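Carbohydrate kinase, FGGY (Rhodospirillum rubrum, PDB 3IFR) probably phosphorylates the sugar D-xylulose at the expense of ATP, as a D-xylulokinase of the FGGY carbohydrate kinase family. Local coordinates at residues P45-E50 with D107-D112; D112-L117 with V139-R144; I419-L424 with E466-D471. All blocks are in the same frame, centred on the assembly; numbering follows the deposited sequence.

Contact 1 of 3, residues P45-E50 with D107-D112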
loop_
_atom_site.group_PDB
_atom_site.type_symbol
_atom_site.label_atom_id
_atom_site.label_comp_id
_atom_site.label_asym_id
_atom_site.label_seq_id
_atom_site.Cartn_x
_atom_site.Cartn_y
_atom_site.Cartn_z
ATOM N N PRO A 45 -4.308 10.122 -21.582
ATOM C CA PRO A 45 -3.071 9.505 -21.125
ATOM C C PRO A 45 -2.824 9.899 -19.659
ATOM O O PRO A 45 -3.035 11.059 -19.292
ATOM C CB PRO A 45 -2.009 10.140 -22.037
ATOM C CG PRO A 45 -2.718 10.612 -23.233
ATOM C CD PRO A 45 -4.163 10.763 -22.906
ATOM N N GLY A 46 -2.428 8.935 -18.826
ATOM C CA GLY A 46 -2.018 9.219 -17.461
ATOM C C GLY A 46 -3.194 9.437 -16.522
ATOM O O GLY A 46 -2.994 9.612 -15.307
ATOM N N TRP A 47 -4.413 9.461 -17.078
ATOM C CA TRP A 47 -5.633 9.470 -16.268
ATOM C C TRP A 47 -5.938 8.094 -15.647
ATOM O O TRP A 47 -5.750 7.072 -16.299
ATOM C CB TRP A 47 -6.810 9.903 -17.128
ATOM C CG TRP A 47 -6.828 11.355 -17.334
ATOM C CD1 TRP A 47 -5.740 12.180 -17.494
ATOM C CD2 TRP A 47 -7.977 12.181 -17.424
ATOM N NE1 TRP A 47 -6.148 13.473 -17.641
ATOM C CE2 TRP A 47 -7.518 13.507 -17.623
ATOM C CE3 TRP A 47 -9.347 11.947 -17.325
ATOM C CZ2 TRP A 47 -8.385 14.572 -17.742
ATOM C CZ3 TRP A 47 -10.199 13.016 -17.456
ATOM C CH2 TRP A 47 -9.711 14.311 -17.647
ATOM N N ALA A 48 -6.378 8.059 -14.388
ATOM C CA ALA A 48 -6.811 6.791 -13.758
ATOM C C ALA A 48 -8.107 7.026 -13.015
ATOM O O ALA A 48 -8.126 7.721 -11.978
ATOM C CB ALA A 48 -5.763 6.255 -12.808
ATOM N N GLU A 49 -9.194 6.478 -13.534
ATOM C CA GLU A 49 -10.502 6.778 -12.961
ATOM C C GLU A 49 -11.287 5.523 -12.689
ATOM O O GLU A 49 -11.107 4.527 -13.398
ATOM C CB GLU A 49 -11.302 7.695 -13.899
ATOM C CG GLU A 49 -10.619 9.037 -14.135
ATOM C CD GLU A 49 -11.516 10.116 -14.705
ATOM O OE1 GLU A 49 -12.463 9.820 -15.467
ATOM O OE2 GLU A 49 -11.242 11.291 -14.401
ATOM N N GLU A 50 -12.158 5.567 -11.671
ATOM C CA GLU A 50 -13.146 4.502 -11.499
ATOM C C GLU A 50 -14.562 5.010 -11.227
ATOM O O GLU A 50 -14.799 6.173 -10.928
ATOM C CB GLU A 50 -12.702 3.427 -10.504
ATOM C CG GLU A 50 -11.224 3.031 -10.667
ATOM C CD GLU A 50 -10.840 1.673 -10.050
ATOM O OE1 GLU A 50 -11.429 1.277 -9.019
ATOM O OE2 GLU A 50 -9.928 1.010 -10.602
ATOM N N ASP A 107 -3.329 8.204 -10.556
ATOM C CA ASP A 107 -3.611 9.209 -11.591
ATOM C C ASP A 107 -2.474 10.228 -11.689
ATOM O O ASP A 107 -1.880 10.583 -10.667
ATOM C CB ASP A 107 -4.941 9.909 -11.326
ATOM C CG ASP A 107 -5.340 10.897 -12.444
ATOM O OD1 ASP A 107 -6.126 10.504 -13.327
ATOM O OD2 ASP A 107 -4.859 12.054 -12.438
ATOM N N GLY A 108 -2.181 10.697 -12.906
ATOM C CA GLY A 108 -1.074 11.609 -13.150
ATOM C C GLY A 108 -1.446 12.955 -13.752
ATOM O O GLY A 108 -0.600 13.636 -14.318
ATOM N N ARG A 109 -2.687 13.394 -13.594
ATOM C CA ARG A 109 -3.104 14.585 -14.321
ATOM C C ARG A 109 -2.720 15.904 -13.684
ATOM O O ARG A 109 -2.820 16.928 -14.334
ATOM C CB ARG A 109 -4.625 14.590 -14.595
ATOM C CG ARG A 109 -5.444 15.215 -13.489
ATOM C CD ARG A 109 -6.914 14.999 -13.699
ATOM N NE ARG A 109 -7.227 13.581 -13.730
ATOM C CZ ARG A 109 -8.437 13.083 -13.955
ATOM N NH1 ARG A 109 -9.446 13.909 -14.208
ATOM N NH2 ARG A 109 -8.630 11.769 -13.939
ATOM N N CYS A 110 -2.296 15.908 -12.425
ATOM C CA CYS A 110 -2.166 17.195 -11.750
ATOM C C CYS A 110 -0.742 17.705 -11.383
ATOM O O CYS A 110 -0.502 18.248 -10.301
ATOM C CB CYS A 110 -3.138 17.258 -10.573
ATOM S SG CYS A 110 -2.806 16.138 -9.253
ATOM N N GLY A 111 0.183 17.561 -12.323
ATOM C CA GLY A 111 1.527 18.099 -12.175
ATOM C C GLY A 111 1.586 19.603 -11.990
ATOM O O GLY A 111 2.268 20.084 -11.119
ATOM N N ASP A 112 0.894 20.362 -12.828
ATOM C CA ASP A 112 0.875 21.803 -12.634
ATOM C C ASP A 112 0.406 22.186 -11.217
ATOM O O ASP A 112 0.989 23.060 -10.584
ATOM C CB ASP A 112 -0.048 22.490 -13.649
ATOM C CG ASP A 112 0.325 22.184 -15.103
ATOM O OD1 ASP A 112 1.486 21.813 -15.368
ATOM O OD2 ASP A 112 -0.563 22.329 -15.981
#
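G46 faces G108 with their CA atoms 5.0 Å apart, and A48 faces D107 at 4.6 Å between CA atoms, so the paired residues run in opposite order along the two segments. One backbone bond, G108 N to G46 O at 2.8 Å, ties them. D107 has its CG anti to its own backbone N (chi1 -176°), which brings D107 OD1 within 2.7 Å of A48 N. R109 NH2 meets D107 OD1 at 2.9 Å from the opposite face of the carboxylate plane. OD2 takes R109 N, closing an Asx turn, and R109 NE. R109 therefore grips D107 side-on, one nitrogen to each oxygen. R109 NH2 also donates to E49 OE2 at 2.7 Å, with that oxygen lying in the guanidinium plane, while NH1 adds a weak bond to the same atom. With its edge occupied by two carboxylates, the guanidinium lays a face on the W47 ring. The planes are 15° apart, and R109 CZ stands 3.6 Å from the centroid of the six-membered W47 ring, 12° off its normal: a cation-pi stack. With an alanine at W47 the stacked ring is gone, and the R109 guanidinium would probably be freer to turn against D107 and E49. W145 makes another cation-pi contact with R109, and R100 a second salt bridge to E49 OE2. The E49-R109-D107 network thus ties the chain entering strand 49-50 to the turn before helix 111-120 in the N-terminal FGGY domain, one arginine joining two acids that would otherwise probably repel each other.

Contact 2 of 3, residues D112-L117 with V139-R144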
loop_
_atom_site.group_PDB
_atom_site.type_symbol
_atom_site.label_atom_id
_atom_site.label_comp_id
_atom_site.label_asym_id
_atom_site.label_seq_id
_atom_site.Cartn_x
_atom_site.Cartn_y
_atom_site.Cartn_z
ATOM N N ASP A 112 0.894 20.362 -12.828
ATOM C CA ASP A 112 0.875 21.803 -12.634
ATOM C C ASP A 112 0.406 22.186 -11.217
ATOM O O ASP A 112 0.989 23.060 -10.584
ATOM C CB ASP A 112 -0.048 22.490 -13.649
ATOM C CG ASP A 112 0.325 22.184 -15.103
ATOM O OD1 ASP A 112 1.486 21.813 -15.368
ATOM O OD2 ASP A 112 -0.563 22.329 -15.981
ATOM N N GLU A 113 -0.657 21.581 -10.710
ATOM C CA GLU A 113 -1.100 22.102 -9.432
ATOM C C GLU A 113 -0.076 21.784 -8.336
ATOM O O GLU A 113 0.107 22.559 -7.379
ATOM C CB GLU A 113 -2.524 21.687 -9.063
ATOM C CG GLU A 113 -3.097 20.604 -9.920
ATOM C CD GLU A 113 -3.197 21.000 -11.367
ATOM O OE1 GLU A 113 -3.870 22.032 -11.676
ATOM O OE2 GLU A 113 -2.595 20.266 -12.185
ATOM N N VAL A 114 0.617 20.665 -8.513
ATOM C CA VAL A 114 1.600 20.237 -7.556
ATOM C C VAL A 114 2.693 21.286 -7.535
ATOM O O VAL A 114 3.095 21.781 -6.463
ATOM C CB VAL A 114 2.176 18.839 -7.903
ATOM C CG1 VAL A 114 3.568 18.690 -7.299
ATOM C CG2 VAL A 114 1.230 17.739 -7.404
ATOM N N ALA A 115 3.145 21.662 -8.727
ATOM C CA ALA A 115 4.089 22.779 -8.827
ATOM C C ALA A 115 3.625 24.079 -8.097
ATOM O O ALA A 115 4.418 24.686 -7.373
ATOM C CB ALA A 115 4.486 23.034 -10.285
ATOM N N GLU A 116 2.356 24.485 -8.252
ATOM C CA GLU A 116 1.860 25.663 -7.539
ATOM C C GLU A 116 1.876 25.460 -6.044
ATOM O O GLU A 116 2.324 26.321 -5.305
ATOM C CB GLU A 116 0.431 26.038 -7.955
ATOM C CG GLU A 116 0.168 25.897 -9.414
ATOM C CD GLU A 116 -1.223 26.320 -9.772
ATOM O OE1 GLU A 116 -2.107 25.431 -9.886
ATOM O OE2 GLU A 116 -1.447 27.551 -9.919
ATOM N N LEU A 117 1.336 24.334 -5.599
ATOM C CA LEU A 117 1.291 24.024 -4.177
ATOM C C LEU A 117 2.694 24.141 -3.622
ATOM O O LEU A 117 2.954 24.805 -2.616
ATOM C CB LEU A 117 0.756 22.597 -3.956
ATOM C CG LEU A 117 -0.760 22.532 -4.086
ATOM C CD1 LEU A 117 -1.262 21.098 -4.074
ATOM C CD2 LEU A 117 -1.397 23.406 -2.999
ATOM N N VAL A 139 -5.027 14.572 -2.053
ATOM C CA VAL A 139 -6.390 14.987 -2.381
ATOM C C VAL A 139 -6.422 16.482 -2.782
ATOM O O VAL A 139 -7.067 16.865 -3.761
ATOM C CB VAL A 139 -7.282 14.744 -1.189
ATOM C CG1 VAL A 139 -8.692 15.357 -1.423
ATOM C CG2 VAL A 139 -7.346 13.233 -0.952
ATOM N N THR A 140 -5.675 17.297 -2.038
ATOM C CA THR A 140 -5.494 18.731 -2.319
ATOM C C THR A 140 -5.018 19.046 -3.753
ATOM O O THR A 140 -5.531 19.961 -4.399
ATOM C CB THR A 140 -4.501 19.322 -1.323
ATOM O OG1 THR A 140 -5.081 19.288 -0.009
ATOM C CG2 THR A 140 -4.113 20.740 -1.700
ATOM N N ALA A 141 -4.030 18.317 -4.248
ATOM C CA ALA A 141 -3.584 18.516 -5.631
ATOM C C ALA A 141 -4.709 18.203 -6.623
ATOM O O ALA A 141 -5.048 19.029 -7.470
ATOM C CB ALA A 141 -2.361 17.683 -5.955
ATOM N N LYS A 142 -5.299 17.014 -6.519
ATOM C CA LYS A 142 -6.452 16.699 -7.347
ATOM C C LYS A 142 -7.588 17.713 -7.220
ATOM O O LYS A 142 -8.180 18.072 -8.232
ATOM C CB LYS A 142 -6.937 15.273 -7.118
ATOM C CG LYS A 142 -5.979 14.246 -7.702
ATOM C CD LYS A 142 -6.204 12.914 -7.064
ATOM C CE LYS A 142 -5.383 11.760 -7.716
ATOM N NZ LYS A 142 -4.082 11.495 -7.051
ATOM N N LEU A 143 -7.873 18.204 -6.013
ATOM C CA LEU A 143 -8.876 19.272 -5.838
ATOM C C LEU A 143 -8.540 20.565 -6.618
ATOM O O LEU A 143 -9.391 21.078 -7.351
ATOM C CB LEU A 143 -9.093 19.591 -4.367
ATOM C CG LEU A 143 -10.387 19.138 -3.701
ATOM C CD1 LEU A 143 -11.158 18.155 -4.541
ATOM C CD2 LEU A 143 -10.125 18.615 -2.244
ATOM N N ARG A 144 -7.307 21.076 -6.493
ATOM C CA ARG A 144 -6.886 22.267 -7.252
ATOM C C ARG A 144 -7.084 22.050 -8.754
ATOM O O ARG A 144 -7.474 22.970 -9.455
ATOM C CB ARG A 144 -5.405 22.588 -7.018
ATOM C CG ARG A 144 -5.046 23.119 -5.676
ATOM C CD ARG A 144 -5.586 24.508 -5.423
ATOM N NE ARG A 144 -5.018 25.051 -4.193
ATOM C CZ ARG A 144 -3.898 25.781 -4.106
ATOM N NH1 ARG A 144 -3.204 26.097 -5.194
ATOM N NH2 ARG A 144 -3.472 26.197 -2.915
#
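E113 and A141 bring their CA atoms to 5.8 Å where helix 112-117 passes helix 139-144, the segment axes lying 8.8 Å apart at closest approach and crossing at 114°. L117 and R144 contribute the largest shares of this steep packing. The L117 CG sits anti to the carbonyl carbon (chi1 -79°), and from there the two methyls divide the opposite helix between them. L117 CD1 lies against T140 CG2 at 3.7 Å and also touches the CA of A141. L117 CD2 rests over one face of the R144 guanidinium, offset toward its rim, 3.5 Å from R144 NH2. A141 is small enough to let V114 approach beside L117, V114 CG2 reaching A141 CB at 3.9 Å. One turn earlier, E113 lays its aliphatic part on the second helix: E113 CB is 3.6 Å from R144 CB, and E113 CG is 3.5 Å from A141 O. The E113 chi1 of 12° is nearly eclipsed, which suggests some strain. The polar ends look elsewhere: E113 OE1 pairs with R148, whereas R144 sends NE to L202 O and NH2 to E120 in a salt bridge. No hydrogen bond or salt bridge joins the two segments; their direct contact is packing, by which helix 111-120 lies across helix 139-149 in the N-terminal FGGY domain. The bonds to L202 and E120 satisfy R144's N-H groups and are likely to fix its guanidinium with one face against the L117 methyl.

Contact 3 of 3, residues I419-L424 with E466-D471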
loop_
_atom_site.group_PDB
_atom_site.type_symbol
_atom_site.label_atom_id
_atom_site.label_comp_id
_atom_site.label_asym_id
_atom_site.label_seq_id
_atom_site.Cartn_x
_atom_site.Cartn_y
_atom_site.Cartn_z
ATOM N N ILE A 419 19.308 -13.962 -0.886
ATOM C CA ILE A 419 20.030 -12.724 -1.140
ATOM C C ILE A 419 19.540 -11.620 -0.216
ATOM O O ILE A 419 20.333 -10.885 0.367
ATOM C CB ILE A 419 19.917 -12.310 -2.620
ATOM C CG1 ILE A 419 20.821 -13.215 -3.479
ATOM C CG2 ILE A 419 20.170 -10.772 -2.828
ATOM C CD1 ILE A 419 20.449 -13.165 -4.943
HETATM N N MSE A 420 18.225 -11.475 -0.097
HETATM C CA MSE A 420 17.684 -10.426 0.760
HETATM C C MSE A 420 18.204 -10.527 2.194
HETATM O O MSE A 420 18.627 -9.529 2.772
HETATM C CB MSE A 420 16.165 -10.501 0.795
HETATM C CG MSE A 420 15.517 -9.406 1.649
HETATM SE SE MSE A 420 15.606 -7.662 0.708
HETATM C CE MSE A 420 16.898 -6.728 1.913
ATOM N N ALA A 421 18.160 -11.743 2.764
ATOM C CA ALA A 421 18.585 -11.943 4.121
ATOM C C ALA A 421 20.070 -11.679 4.286
ATOM O O ALA A 421 20.472 -11.043 5.271
ATOM C CB ALA A 421 18.235 -13.327 4.591
ATOM N N ASP A 422 20.878 -12.178 3.344
ATOM C CA ASP A 422 22.335 -11.980 3.417
ATOM C C ASP A 422 22.728 -10.501 3.299
ATOM O O ASP A 422 23.820 -10.084 3.744
ATOM C CB ASP A 422 23.090 -12.758 2.338
ATOM C CG ASP A 422 23.125 -14.260 2.594
ATOM O OD1 ASP A 422 22.921 -14.673 3.751
ATOM O OD2 ASP A 422 23.358 -15.016 1.612
ATOM N N VAL A 423 21.841 -9.715 2.708
ATOM C CA VAL A 423 22.144 -8.289 2.495
ATOM C C VAL A 423 21.694 -7.492 3.721
ATOM O O VAL A 423 22.335 -6.528 4.176
ATOM C CB VAL A 423 21.415 -7.757 1.254
ATOM C CG1 VAL A 423 21.151 -6.273 1.391
ATOM C CG2 VAL A 423 22.199 -8.116 -0.019
ATOM N N LEU A 424 20.565 -7.931 4.244
ATOM C CA LEU A 424 19.969 -7.281 5.359
ATOM C C LEU A 424 20.721 -7.751 6.600
ATOM O O LEU A 424 20.926 -6.994 7.532
ATOM C CB LEU A 424 18.512 -7.711 5.434
ATOM C CG LEU A 424 17.656 -6.898 6.375
ATOM C CD1 LEU A 424 17.408 -5.556 5.731
ATOM C CD2 LEU A 424 16.347 -7.674 6.635
ATOM N N GLU A 466 8.748 -20.213 5.431
ATOM C CA GLU A 466 10.107 -20.413 5.864
ATOM C C GLU A 466 10.731 -19.137 6.412
ATOM O O GLU A 466 10.641 -18.072 5.788
ATOM C CB GLU A 466 10.945 -20.975 4.727
ATOM C CG GLU A 466 12.411 -21.120 5.065
ATOM C CD GLU A 466 13.235 -21.719 3.908
ATOM O OE1 GLU A 466 12.697 -21.934 2.812
ATOM O OE2 GLU A 466 14.448 -21.917 4.070
ATOM N N LYS A 467 11.398 -19.258 7.556
ATOM C CA LYS A 467 12.182 -18.174 8.100
ATOM C C LYS A 467 13.620 -18.353 7.682
ATOM O O LYS A 467 14.239 -19.324 8.025
ATOM C CB LYS A 467 12.060 -18.119 9.632
ATOM C CG LYS A 467 12.858 -17.023 10.295
ATOM C CD LYS A 467 12.387 -16.774 11.732
ATOM C CE LYS A 467 13.256 -15.792 12.420
ATOM N NZ LYS A 467 12.684 -15.281 13.698
ATOM N N ILE A 468 14.165 -17.396 6.949
ATOM C CA ILE A 468 15.467 -17.630 6.352
ATOM C C ILE A 468 16.530 -16.944 7.170
ATOM O O ILE A 468 16.360 -15.797 7.468
ATOM C CB ILE A 468 15.510 -17.072 4.900
ATOM C CG1 ILE A 468 14.613 -17.904 3.984
ATOM C CG2 ILE A 468 16.940 -17.041 4.393
ATOM C CD1 ILE A 468 14.579 -17.387 2.582
ATOM N N THR A 469 17.606 -17.626 7.574
ATOM C CA THR A 469 18.678 -16.910 8.296
ATOM C C THR A 469 19.830 -16.462 7.375
ATOM O O THR A 469 20.228 -17.154 6.445
ATOM C CB THR A 469 19.300 -17.698 9.485
ATOM O OG1 THR A 469 19.861 -18.928 9.000
ATOM C CG2 THR A 469 18.309 -17.960 10.570
ATOM N N PRO A 470 20.368 -15.293 7.650
ATOM C CA PRO A 470 21.457 -14.821 6.802
ATOM C C PRO A 470 22.718 -15.681 7.017
ATOM O O PRO A 470 22.873 -16.372 8.020
ATOM C CB PRO A 470 21.703 -13.404 7.312
ATOM C CG PRO A 470 20.446 -13.050 8.152
ATOM C CD PRO A 470 19.980 -14.334 8.693
ATOM N N ASP A 471 23.621 -15.646 6.068
ATOM C CA ASP A 471 24.930 -16.170 6.318
ATOM C C ASP A 471 25.878 -15.022 6.674
ATOM O O ASP A 471 26.156 -14.143 5.844
ATOM C CB ASP A 471 25.419 -16.945 5.104
ATOM C CG ASP A 471 26.887 -17.234 5.167
ATOM O OD1 ASP A 471 27.592 -16.712 6.085
ATOM O OD2 ASP A 471 27.326 -17.999 4.279
#
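D422 holds its CG anti to the carbonyl carbon, beside the backbone N (chi1 -73°), a setting that carries its carboxylate off the helix to the backbone of D471. On the strand side, I468 places CG2 anti to its own backbone N, and this branch faces A421. The D422 torsion yields the bond D471 N to D422 OD1, short at 2.6 Å and almost straight, with an N-H...O angle of 175°; the donor arrives nearly along the C-O axis of the oxygen. D422 OD1 lies 3.4 Å from P470 CA, so it sits at the N-H edge of the P470-D471 peptide. P470 lies alongside the helix backbone, P470 CB 3.4 Å from A421 O, and the CA atoms of D422 and P470 are 4.5 Å apart. A421 supplies the apolar half of the contact. A421 CB meets I468 CG2 at 3.9 Å and P470 CG at 4.2 Å, the lack of a longer chain allowing the strand end to come close. D471 turns its own carboxylate away from D422, and its OD1 accepts from A473 N just ahead of helix 475-496. Within the fold, the end of helix 414-424 packs here on the chain leaving strand 463-468, an edge strand of the six-stranded C-terminal mixed sheet, antiparallel to 428-432. Side chains of I419, M420 and V423 touch helix 372-397, and Y478 of helix 475-496 touches I419, D422 and V423.

How the contacts relate
Contacts 1 and 2 are neighbours, their centres 12 Å apart, and both lie within the N-terminal FGGY domain. They share D112: contact 1 ends where helix 111-120 starts, and contact 2 packs that helix on 139-149. They also touch directly, C110 SG lying 3.7 Å from A141 CB and D107 CB 4.1 Å from K142 CE. Contact 3 stands apart on the opposite side of the chain's centre, its own centre 39 Å from that of contact 1 and 42 Å from that of contact 2; nearest atoms are about 27 and 29 Å away. FGGY kinases generally bind substrates in the cleft between their two actin-like domains; helix segment 419-424 of contact 3 belongs to the C-terminal one.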